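Local coordinates for coat protein (Papaya mosaic virus, PDB 4DOX), which forms the protein shell of a flexible filamentous plant virus, its many copies probably packing in a helical array around the genomic RNA, at residues A[40-45]-A[93-98]; A[106-111]-A[143-148]; A[118-123]-A[136-141]; A[131-136]-A[164-169]. One frame throughout, in Å; residues are numbered along the deposited sequence.

Contact 1. Residues A[40-45]-A[93-98]; sequences KSVSTL and ASIVKA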
# COMPACT_ATOMS: atom_id res chain seq x y z
N LYS A 40 5.40 11.69 -0.70
CA LYS A 40 6.52 12.47 -1.22
C LYS A 40 7.78 12.28 -0.39
O LYS A 40 8.89 12.25 -0.93
CB LYS A 40 6.17 13.97 -1.17
CG LYS A 40 6.31 14.76 -2.44
CD LYS A 40 7.72 14.82 -2.98
CE LYS A 40 7.68 15.10 -4.51
NZ LYS A 40 9.00 14.84 -5.14
N SER A 41 7.62 12.20 0.93
CA SER A 41 8.79 12.02 1.78
C SER A 41 9.48 10.69 1.46
O SER A 41 10.74 10.65 1.33
CB SER A 41 8.41 12.05 3.25
OG SER A 41 7.99 13.32 3.64
N VAL A 42 8.67 9.61 1.33
CA VAL A 42 9.17 8.29 1.06
C VAL A 42 10.01 8.27 -0.22
O VAL A 42 11.16 7.82 -0.19
CB VAL A 42 8.08 7.20 1.00
CG1 VAL A 42 8.71 5.85 0.60
CG2 VAL A 42 7.29 7.08 2.36
N SER A 43 9.47 8.79 -1.32
CA SER A 43 10.26 8.81 -2.57
C SER A 43 11.43 9.78 -2.54
O SER A 43 12.44 9.52 -3.20
CB SER A 43 9.42 9.07 -3.81
OG SER A 43 8.68 10.27 -3.67
N THR A 44 11.33 10.87 -1.80
CA THR A 44 12.45 11.81 -1.69
C THR A 44 13.60 11.12 -1.00
O THR A 44 14.76 11.14 -1.47
CB THR A 44 12.06 13.16 -0.96
OG1 THR A 44 11.04 13.86 -1.69
CG2 THR A 44 13.24 14.05 -0.81
N LEU A 45 13.28 10.48 0.10
CA LEU A 45 14.28 9.75 0.86
C LEU A 45 14.84 8.56 0.08
O LEU A 45 16.01 8.21 0.22
CB LEU A 45 13.70 9.33 2.20
CG LEU A 45 14.08 10.32 3.32
CD1 LEU A 45 13.37 11.66 3.29
CD2 LEU A 45 13.85 9.63 4.64
N ALA A 93 11.80 -0.35 4.09
CA ALA A 93 10.77 -0.35 5.11
C ALA A 93 11.04 0.75 6.14
O ALA A 93 10.09 1.44 6.62
CB ALA A 93 10.68 -1.69 5.78
N SER A 94 12.30 0.94 6.50
CA SER A 94 12.61 1.98 7.46
C SER A 94 12.35 3.37 6.85
O SER A 94 11.82 4.27 7.51
CB SER A 94 14.04 1.84 7.93
OG SER A 94 14.16 0.66 8.70
N ILE A 95 12.71 3.52 5.57
CA ILE A 95 12.49 4.74 4.84
C ILE A 95 10.98 5.01 4.84
O ILE A 95 10.55 6.12 5.14
CB ILE A 95 13.04 4.63 3.42
CG1 ILE A 95 14.54 4.79 3.43
CG2 ILE A 95 12.47 5.73 2.55
CD1 ILE A 95 15.18 4.54 2.09
N VAL A 96 10.18 3.98 4.52
CA VAL A 96 8.72 4.15 4.62
C VAL A 96 8.31 4.71 6.00
O VAL A 96 7.66 5.75 6.10
CB VAL A 96 7.94 2.84 4.32
CG1 VAL A 96 6.41 3.04 4.58
CG2 VAL A 96 8.25 2.31 2.87
N LYS A 97 8.72 4.03 7.07
CA LYS A 97 8.42 4.48 8.43
C LYS A 97 8.94 5.88 8.78
O LYS A 97 8.32 6.58 9.59
CB LYS A 97 8.91 3.46 9.44
CG LYS A 97 8.18 2.15 9.35
CD LYS A 97 8.93 1.08 10.10
CE LYS A 97 8.15 -0.19 10.00
NZ LYS A 97 8.70 -1.28 10.84
N ALA A 98 10.04 6.29 8.17
CA ALA A 98 10.60 7.62 8.36
C ALA A 98 9.67 8.73 7.88
O ALA A 98 9.78 9.88 8.31
CB ALA A 98 11.93 7.71 7.72
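Val42 of helix 36-48 meets Ile95 and Val96 of helix 89-98 with both of its methyls, which part from CB to reach different partners. With CG1 anti to the backbone N (chi1 176°), that branch touches two side chains, 4.2 Å from CG2 of Ile95 and the same 4.2 Å from CG2 of Val96. The other branch, CG2, comes up against the main chain, with Val96 CA and Val96 O each 4.0 Å away.

The segments' axes approach to 8.5 Å and their N-to-C directions make an angle of 137°, so two helices of this all-helical coat protein pass each other in a skewed, roughly antiparallel sense. Helix 56-70 intervenes between them in sequence. No hydrogen bond spans the two segments, and the contact rests on aliphatic carbon.

Ile95 points toward helix 36-48 and uses its CG2 methyl as the common meeting point: besides Val42 it touches Leu45, at 3.8 Å from Leu45 CB, and sits 3.7 Å from the carbonyl O of Val42. Further out, where exposure is greater, the CD2 methyl of Leu45 reaches Ala98 CB at 4.1 Å. At the buried end, Phe106 on helix 103-108 packs against both Val42 and Val96. The carbonyl O of Val96 that lies near the Val42 methyl is also bonded to Ser99 OG, and the Ser99 side chain in turn rests against Val42.

Contact 2. Residues A[106-111]-A[143-148]; sequences FCRYFA and FFDGVE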
# COMPACT_ATOMS: atom_id res chain seq x y z
N PHE A 106 1.23 2.10 3.45
CA PHE A 106 2.02 2.18 2.24
C PHE A 106 1.70 1.01 1.28
O PHE A 106 1.54 1.20 0.08
CB PHE A 106 3.50 2.13 2.60
CG PHE A 106 4.45 2.32 1.42
CD1 PHE A 106 5.11 1.23 0.84
CD2 PHE A 106 4.69 3.59 0.89
CE1 PHE A 106 5.98 1.40 -0.25
CE2 PHE A 106 5.59 3.77 -0.21
CZ PHE A 106 6.23 2.67 -0.76
N CYS A 107 1.64 -0.22 1.81
CA CYS A 107 1.32 -1.38 0.97
C CYS A 107 -0.09 -1.24 0.41
O CYS A 107 -0.32 -1.57 -0.75
CB CYS A 107 1.49 -2.70 1.72
SG CYS A 107 3.26 -2.95 2.20
N ARG A 108 -1.01 -0.69 1.21
CA ARG A 108 -2.39 -0.57 0.84
C ARG A 108 -2.51 0.32 -0.37
O ARG A 108 -3.36 0.08 -1.23
CB ARG A 108 -3.19 0.02 1.98
CG ARG A 108 -4.66 -0.21 1.83
CD ARG A 108 -5.41 0.32 2.98
NE ARG A 108 -5.50 -0.65 4.06
CZ ARG A 108 -5.09 -0.42 5.30
NH1 ARG A 108 -4.55 0.75 5.61
NH2 ARG A 108 -5.20 -1.37 6.22
N TYR A 109 -1.62 1.32 -0.45
CA TYR A 109 -1.61 2.31 -1.53
C TYR A 109 -1.27 1.68 -2.89
O TYR A 109 -1.58 2.29 -3.96
CB TYR A 109 -0.61 3.45 -1.21
CG TYR A 109 -0.50 4.49 -2.32
CD1 TYR A 109 -1.60 5.34 -2.66
CD2 TYR A 109 0.69 4.66 -3.01
CE1 TYR A 109 -1.51 6.33 -3.68
CE2 TYR A 109 0.81 5.65 -4.05
CZ TYR A 109 -0.30 6.47 -4.37
OH TYR A 109 -0.18 7.40 -5.38
N PHE A 110 -0.62 0.51 -2.83
CA PHE A 110 -0.18 -0.22 -4.01
C PHE A 110 -0.93 -1.53 -4.16
O PHE A 110 -0.63 -2.32 -5.05
CB PHE A 110 1.31 -0.53 -3.91
CG PHE A 110 2.18 0.71 -3.93
CD1 PHE A 110 2.66 1.26 -2.75
CD2 PHE A 110 2.51 1.32 -5.15
CE1 PHE A 110 3.45 2.44 -2.77
CE2 PHE A 110 3.32 2.49 -5.18
CZ PHE A 110 3.80 3.04 -3.98
N ALA A 111 -1.91 -1.78 -3.30
CA ALA A 111 -2.69 -3.02 -3.37
C ALA A 111 -3.13 -3.36 -4.82
O ALA A 111 -2.91 -4.51 -5.25
CB ALA A 111 -3.88 -3.01 -2.41
N PHE A 143 -3.51 -6.26 3.27
CA PHE A 143 -3.93 -4.97 2.73
C PHE A 143 -4.75 -5.17 1.48
O PHE A 143 -4.71 -4.35 0.54
CB PHE A 143 -2.73 -4.05 2.46
CG PHE A 143 -1.67 -4.68 1.61
CD1 PHE A 143 -0.79 -5.62 2.16
CD2 PHE A 143 -1.53 -4.31 0.26
CE1 PHE A 143 0.25 -6.19 1.37
CE2 PHE A 143 -0.51 -4.88 -0.55
CZ PHE A 143 0.38 -5.83 0.01
N PHE A 144 -5.48 -6.27 1.47
CA PHE A 144 -6.38 -6.58 0.40
C PHE A 144 -7.39 -5.45 0.27
O PHE A 144 -7.86 -5.18 -0.85
CB PHE A 144 -7.04 -7.90 0.71
CG PHE A 144 -8.33 -8.16 -0.05
CD1 PHE A 144 -8.30 -8.71 -1.35
CD2 PHE A 144 -9.57 -7.90 0.54
CE1 PHE A 144 -9.47 -8.97 -2.05
CE2 PHE A 144 -10.76 -8.16 -0.15
CZ PHE A 144 -10.72 -8.69 -1.45
N ASP A 145 -7.72 -4.78 1.39
CA ASP A 145 -8.77 -3.73 1.39
C ASP A 145 -8.38 -2.54 0.56
O ASP A 145 -9.17 -1.61 0.42
CB ASP A 145 -9.14 -3.22 2.81
CG ASP A 145 -7.92 -2.96 3.72
OD1 ASP A 145 -8.17 -2.92 4.95
OD2 ASP A 145 -6.74 -2.84 3.24
N GLY A 146 -7.15 -2.57 0.05
CA GLY A 146 -6.63 -1.50 -0.78
C GLY A 146 -6.96 -1.74 -2.24
O GLY A 146 -6.92 -0.78 -3.04
N VAL A 147 -7.29 -2.99 -2.59
CA VAL A 147 -7.45 -3.37 -4.02
C VAL A 147 -8.52 -2.55 -4.76
O VAL A 147 -8.33 -2.11 -5.91
CB VAL A 147 -7.70 -4.86 -4.21
CG1 VAL A 147 -8.11 -5.16 -5.65
CG2 VAL A 147 -6.46 -5.69 -3.85
N GLU A 148 -9.66 -2.36 -4.09
CA GLU A 148 -10.75 -1.64 -4.69
C GLU A 148 -10.83 -0.21 -4.19
O GLU A 148 -11.86 0.42 -4.37
CB GLU A 148 -12.08 -2.39 -4.49
CG GLU A 148 -12.12 -3.77 -5.18
CD GLU A 148 -13.46 -4.54 -4.98
OE1 GLU A 148 -13.87 -4.87 -3.83
OE2 GLU A 148 -14.11 -4.85 -6.00
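Segment 106-111 lies against the 3-10 segment 144-146 and the residue after it, with Arg108 CA 4.6 Å from Gly146 CA and Ala111 CA 4.8 Å from Val147 CA. Arg108 to Ala111 forms a type I beta turn, and the Ala111 methyl points toward segment 143-148.

The Phe143 ring touches both Cys107 and Ala111. Its CG stands between the backbone N and the carbonyl carbon (chi1 52°), and the ring receives Cys107 CB squarely over its centre, 3.5 Å from the centroid, as a CH-pi contact. Cys107 SG lies above the face too, at a longer 4.7 Å from the Phe143 centroid. Ala111 CB comes instead to the ring's edge, 3.8 Å from Phe143 CD2, and also touches Val147 CG2 at 4.0 Å.

Buried Arg108 forms a salt bridge with the exposed Asp145. Its chain passes over Gly146, bends at chi3, and brings NE to 2.6 Å from Asp145 OD2 in a nearly straight bond (166°). The oxygen lies in the guanidinium plane, yet NE approaches it from 48° out of the Asp145 carboxylate plane. Arg108 NH1 holds Leu32 O, so the one guanidinium joins three parts of the chain.

Val64 and Cys67 of helix 56-70 back this region, and Phe143 meets Phe141 edge-to-face. The result is a loop before helix 165-172 packed on the end of helix 103-108 by CH-pi and sulfur-aromatic contacts, with a salt bridge beside them.

Contact 3. Residues A[118-123]-A[136-141]; sequences RTDKMA and AKFAAF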
# COMPACT_ATOMS: atom_id res chain seq x y z
N ARG A 118 -0.01 -10.67 -8.92
CA ARG A 118 0.00 -11.97 -8.28
C ARG A 118 -1.31 -12.75 -8.42
O ARG A 118 -1.27 -13.99 -8.44
CB ARG A 118 0.36 -11.82 -6.81
CG ARG A 118 1.67 -11.05 -6.55
CD ARG A 118 2.84 -11.95 -6.49
NE ARG A 118 2.60 -13.11 -5.61
CZ ARG A 118 3.28 -13.37 -4.49
NH1 ARG A 118 4.26 -12.56 -4.07
NH2 ARG A 118 2.96 -14.46 -3.78
N THR A 119 -2.45 -12.06 -8.50
CA THR A 119 -3.75 -12.72 -8.57
C THR A 119 -3.90 -13.70 -9.77
O THR A 119 -3.52 -13.36 -10.90
CB THR A 119 -4.86 -11.70 -8.58
OG1 THR A 119 -4.71 -10.89 -7.41
CG2 THR A 119 -6.24 -12.33 -8.59
N ASP A 120 -4.44 -14.90 -9.49
CA ASP A 120 -4.50 -16.06 -10.42
C ASP A 120 -3.14 -16.49 -11.01
O ASP A 120 -3.11 -17.26 -11.98
CB ASP A 120 -5.57 -15.87 -11.53
CG ASP A 120 -6.95 -15.51 -10.99
OD1 ASP A 120 -7.30 -15.92 -9.86
OD2 ASP A 120 -7.71 -14.83 -11.71
N LYS A 121 -2.03 -16.01 -10.42
CA LYS A 121 -0.66 -16.42 -10.80
C LYS A 121 0.17 -17.04 -9.67
O LYS A 121 0.62 -18.16 -9.82
CB LYS A 121 0.10 -15.28 -11.44
CG LYS A 121 -0.40 -14.91 -12.81
CD LYS A 121 0.09 -13.51 -13.18
CE LYS A 121 -0.86 -12.88 -14.19
NZ LYS A 121 -0.42 -13.02 -15.62
N MET A 122 0.41 -16.30 -8.57
CA MET A 122 1.07 -16.87 -7.37
C MET A 122 0.43 -16.34 -6.08
O MET A 122 0.70 -15.21 -5.64
CB MET A 122 2.59 -16.61 -7.29
CG MET A 122 3.46 -16.70 -8.57
SD MET A 122 4.84 -15.41 -8.63
CE MET A 122 5.71 -15.82 -10.18
N ALA A 123 -0.39 -17.18 -5.45
CA ALA A 123 -1.12 -16.82 -4.22
C ALA A 123 -0.20 -16.41 -3.04
O ALA A 123 0.97 -16.74 -3.01
CB ALA A 123 -2.01 -17.95 -3.83
N ALA A 136 -10.59 -18.71 -1.69
CA ALA A 136 -10.45 -17.33 -1.21
C ALA A 136 -8.99 -16.92 -1.10
O ALA A 136 -8.66 -15.88 -0.60
CB ALA A 136 -11.18 -17.13 0.10
N LYS A 137 -8.13 -17.78 -1.62
CA LYS A 137 -6.69 -17.71 -1.52
C LYS A 137 -6.04 -16.36 -1.79
O LYS A 137 -5.10 -15.96 -1.11
CB LYS A 137 -6.22 -18.50 -2.69
CG LYS A 137 -5.63 -19.74 -2.43
CD LYS A 137 -4.55 -19.85 -3.42
CE LYS A 137 -4.95 -20.46 -4.68
NZ LYS A 137 -5.21 -21.86 -4.40
N PHE A 138 -6.52 -15.71 -2.85
CA PHE A 138 -5.94 -14.50 -3.40
C PHE A 138 -6.35 -13.29 -2.60
O PHE A 138 -5.95 -12.19 -2.90
CB PHE A 138 -6.28 -14.39 -4.89
CG PHE A 138 -5.51 -15.35 -5.71
CD1 PHE A 138 -6.11 -16.48 -6.28
CD2 PHE A 138 -4.14 -15.17 -5.86
CE1 PHE A 138 -5.35 -17.39 -7.01
CE2 PHE A 138 -3.39 -16.07 -6.58
CZ PHE A 138 -4.00 -17.18 -7.17
N ALA A 139 -7.12 -13.54 -1.55
CA ALA A 139 -7.56 -12.54 -0.60
C ALA A 139 -6.67 -12.53 0.66
O ALA A 139 -6.84 -11.69 1.53
CB ALA A 139 -8.97 -12.82 -0.24
N ALA A 140 -5.74 -13.48 0.75
CA ALA A 140 -5.05 -13.72 2.05
C ALA A 140 -3.81 -12.82 2.26
O ALA A 140 -2.72 -13.31 2.60
CB ALA A 140 -4.73 -15.22 2.27
N PHE A 141 -3.99 -11.53 1.99
CA PHE A 141 -2.98 -10.57 2.39
C PHE A 141 -3.63 -9.47 3.18
O PHE A 141 -4.83 -9.17 2.99
CB PHE A 141 -2.11 -10.06 1.24
CG PHE A 141 -2.85 -9.39 0.11
CD1 PHE A 141 -2.65 -8.03 -0.16
CD2 PHE A 141 -3.68 -10.13 -0.77
CE1 PHE A 141 -3.34 -7.41 -1.24
CE2 PHE A 141 -4.33 -9.52 -1.83
CZ PHE A 141 -4.16 -8.17 -2.08
O HOH W 1 -4.16 -11.55 -4.69
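The ring of Phe138 meets the backbone that follows helix 111-118. Its CG, anti to the carbonyl carbon (chi1 -73°), carries the ring to the 118-123 main chain. Over one face sits the Asp120 backbone N, 3.2 Å above the plane and offset toward the rim, with the Thr119 carbonyl carbon farther out over that face. Ala123 adds its methyl, CB being 3.6 Å from Phe138 CE2, and the Met122 carbonyl carbon comes in at the edge. The Asp120 carboxylate stands almost perpendicular to the ring (88°), with OD1 3.8 Å from Phe138 CE1. A water bridges the two segments, giving one proton to Phe138 O at 2.6 Å and one to Thr119 OG1 at 2.9 Å.

Behind this shell Arg118 bonds to the loop's own backbone. Two of its nitrogens grip one oxygen: NE reaches Met122 O at 2.8 Å in the carbonyl plane, while NH2 reaches Met122 O at 3.0 Å from above that plane. The Arg118 carbonyl O in turn accepts from both Lys121 N and Met122 N, closing the turn that holds Asp120.

Farther out, Asp69 and Asn65 of helix 56-70 hold the Arg118 guanidinium, Trp115 O is the partner of Thr119 OG1, and Arg161 forms a salt bridge with Asp120 OD2. Phe138 also touches Tyr68 of helix 56-70 and Glu167 of helix 165-172, so two irregular loop segments join in a setting of helices, with no strand anywhere in the modelled chain.

Contact 4. Residues A[131-136]-A[164-169]; sequences GYKPSA and TQEERI
Glu166 lays its carboxylate beside Ser135, OE1 resting 3.4 Å from Ser135 CB while OE2 accepts a hydrogen bond from Ser135 OG at 3.2 Å. The hydroxyl comes to the syn side of OE2, 18° out of the carboxylate plane. With CG anti to the backbone N (chi1 -176°) and the chain extended beyond, Glu166 spans from its helix to the loop. Lys133 crosses it at about a right angle and adds a weak salt bridge, NZ to Glu166 OE2 at 3.5 Å.

Deeper in, the aliphatic part of Glu167 packs against the loop's main chain: its CG is 4.1 Å from Ala136 CA. Waters supplement this: one donates to Glu167 OE2 at 2.6 Å and weakly to Ser135 O, and another lies next to Thr164 OG1 and gives a weak bond to the same carbonyl. Arg161 forms a salt bridge with Glu167 OE1, probably offsetting some of the negative charge here.

Glu167 also serves its own helix. Thr164 OG1 accepts from Glu167 N at 3.1 Å, and Thr164 N gives its proton to Glu167 OE1 at 2.9 Å. These reciprocal bonds make a capping box at the start of helix 165-172, against which the loop is docked.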
# COMPACT_ATOMS: atom_id res chain seq x y z
N GLY A 131 -6.30 -18.49 7.63
CA GLY A 131 -7.47 -19.38 7.63
C GLY A 131 -8.10 -19.85 6.32
O GLY A 131 -9.24 -20.33 6.36
N TYR A 132 -7.42 -19.74 5.17
CA TYR A 132 -8.19 -19.53 3.93
C TYR A 132 -8.52 -20.75 3.13
O TYR A 132 -7.71 -21.66 3.02
CB TYR A 132 -7.52 -18.50 3.02
CG TYR A 132 -7.62 -17.05 3.46
CD1 TYR A 132 -8.30 -16.12 2.69
CD2 TYR A 132 -6.98 -16.61 4.61
CE1 TYR A 132 -8.37 -14.75 3.09
CE2 TYR A 132 -7.02 -15.27 5.02
CZ TYR A 132 -7.72 -14.34 4.26
OH TYR A 132 -7.77 -13.03 4.70
N LYS A 133 -9.72 -20.75 2.57
CA LYS A 133 -10.13 -21.80 1.65
C LYS A 133 -9.39 -21.57 0.37
O LYS A 133 -9.04 -20.47 0.08
CB LYS A 133 -11.65 -21.77 1.37
CG LYS A 133 -12.53 -22.46 2.41
CD LYS A 133 -13.90 -21.73 2.62
CE LYS A 133 -15.07 -22.30 1.77
NZ LYS A 133 -16.15 -21.28 1.50
N PRO A 134 -9.14 -22.61 -0.40
CA PRO A 134 -8.38 -22.46 -1.63
C PRO A 134 -9.05 -21.49 -2.58
O PRO A 134 -8.37 -20.84 -3.36
CB PRO A 134 -8.36 -23.87 -2.21
CG PRO A 134 -8.49 -24.74 -1.04
CD PRO A 134 -9.26 -24.03 0.01
N SER A 135 -10.37 -21.40 -2.55
CA SER A 135 -11.08 -20.46 -3.39
C SER A 135 -11.03 -18.98 -2.91
O SER A 135 -11.40 -18.11 -3.64
CB SER A 135 -12.51 -20.93 -3.58
OG SER A 135 -12.87 -21.79 -2.51
N ALA A 136 -10.59 -18.71 -1.69
CA ALA A 136 -10.45 -17.33 -1.21
C ALA A 136 -8.99 -16.92 -1.10
O ALA A 136 -8.66 -15.88 -0.60
CB ALA A 136 -11.18 -17.13 0.10
N THR A 164 -13.82 -11.65 -6.10
CA THR A 164 -15.13 -12.30 -5.93
C THR A 164 -15.67 -11.96 -4.56
O THR A 164 -14.90 -11.66 -3.65
CB THR A 164 -15.03 -13.82 -6.06
OG1 THR A 164 -14.24 -14.33 -4.99
CG2 THR A 164 -14.35 -14.19 -7.38
N GLN A 165 -16.99 -11.97 -4.41
CA GLN A 165 -17.65 -11.75 -3.11
C GLN A 165 -17.07 -12.73 -2.05
O GLN A 165 -16.87 -12.33 -0.90
CB GLN A 165 -19.19 -11.86 -3.24
CG GLN A 165 -20.04 -11.48 -2.01
CD GLN A 165 -19.90 -10.01 -1.53
OE1 GLN A 165 -19.43 -9.13 -2.25
NE2 GLN A 165 -20.32 -9.77 -0.29
N GLU A 166 -16.78 -13.97 -2.43
CA GLU A 166 -16.13 -14.92 -1.53
C GLU A 166 -14.78 -14.40 -1.03
O GLU A 166 -14.48 -14.45 0.16
CB GLU A 166 -15.97 -16.30 -2.17
CG GLU A 166 -15.37 -17.29 -1.19
CD GLU A 166 -14.97 -18.62 -1.81
OE1 GLU A 166 -15.05 -18.73 -3.05
OE2 GLU A 166 -14.57 -19.55 -1.05
N GLU A 167 -13.95 -13.90 -1.95
CA GLU A 167 -12.71 -13.23 -1.57
C GLU A 167 -12.94 -12.05 -0.63
O GLU A 167 -12.26 -11.96 0.40
CB GLU A 167 -11.88 -12.84 -2.79
CG GLU A 167 -11.23 -14.04 -3.46
CD GLU A 167 -10.78 -13.78 -4.89
OE1 GLU A 167 -11.28 -12.82 -5.52
OE2 GLU A 167 -9.95 -14.54 -5.40
N ARG A 168 -13.88 -11.15 -0.96
CA ARG A 168 -14.16 -9.97 -0.10
C ARG A 168 -14.53 -10.43 1.30
O ARG A 168 -13.95 -9.97 2.28
CB ARG A 168 -15.24 -9.02 -0.67
CG ARG A 168 -14.80 -8.26 -1.95
CD ARG A 168 -15.67 -7.05 -2.38
NE ARG A 168 -16.71 -7.51 -3.30
CZ ARG A 168 -16.65 -7.44 -4.63
NH1 ARG A 168 -15.62 -6.87 -5.25
NH2 ARG A 168 -17.67 -7.92 -5.34
N ILE A 169 -15.45 -11.40 1.37
CA ILE A 169 -15.93 -11.92 2.64
C ILE A 169 -14.82 -12.60 3.40
O ILE A 169 -14.69 -12.40 4.60
CB ILE A 169 -17.18 -12.86 2.47
CG1 ILE A 169 -18.44 -12.03 2.54
CG2 ILE A 169 -17.26 -13.98 3.55
CD1 ILE A 169 -19.56 -12.54 1.65
O HOH W 2 -8.75 -16.56 -4.27
O HOH W 3 -13.46 -16.59 -5.75

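In the fold
The four contacts differ in chemistry as well as in place, though not simply with depth. Contact 2, about 4 Å from the centre of the chain to its own centre, is mostly buried and combines aromatic packing with a salt bridge. Contact 1 is wholly apolar and the only one formed by helix against helix; it meets contact 2 through Phe106. Contacts 3 and 4 lie across the chain's centre from contact 1, share Ala136 and rely more on polar groups and water. Contact 4, farthest out, has charged partners, and its helix is tied back to contact 2 by the salt bridge between Arg168 and Glu148. Contact 3 is nested in the loop that contact 2 closes, whereas 131-136/164-169 crosses both.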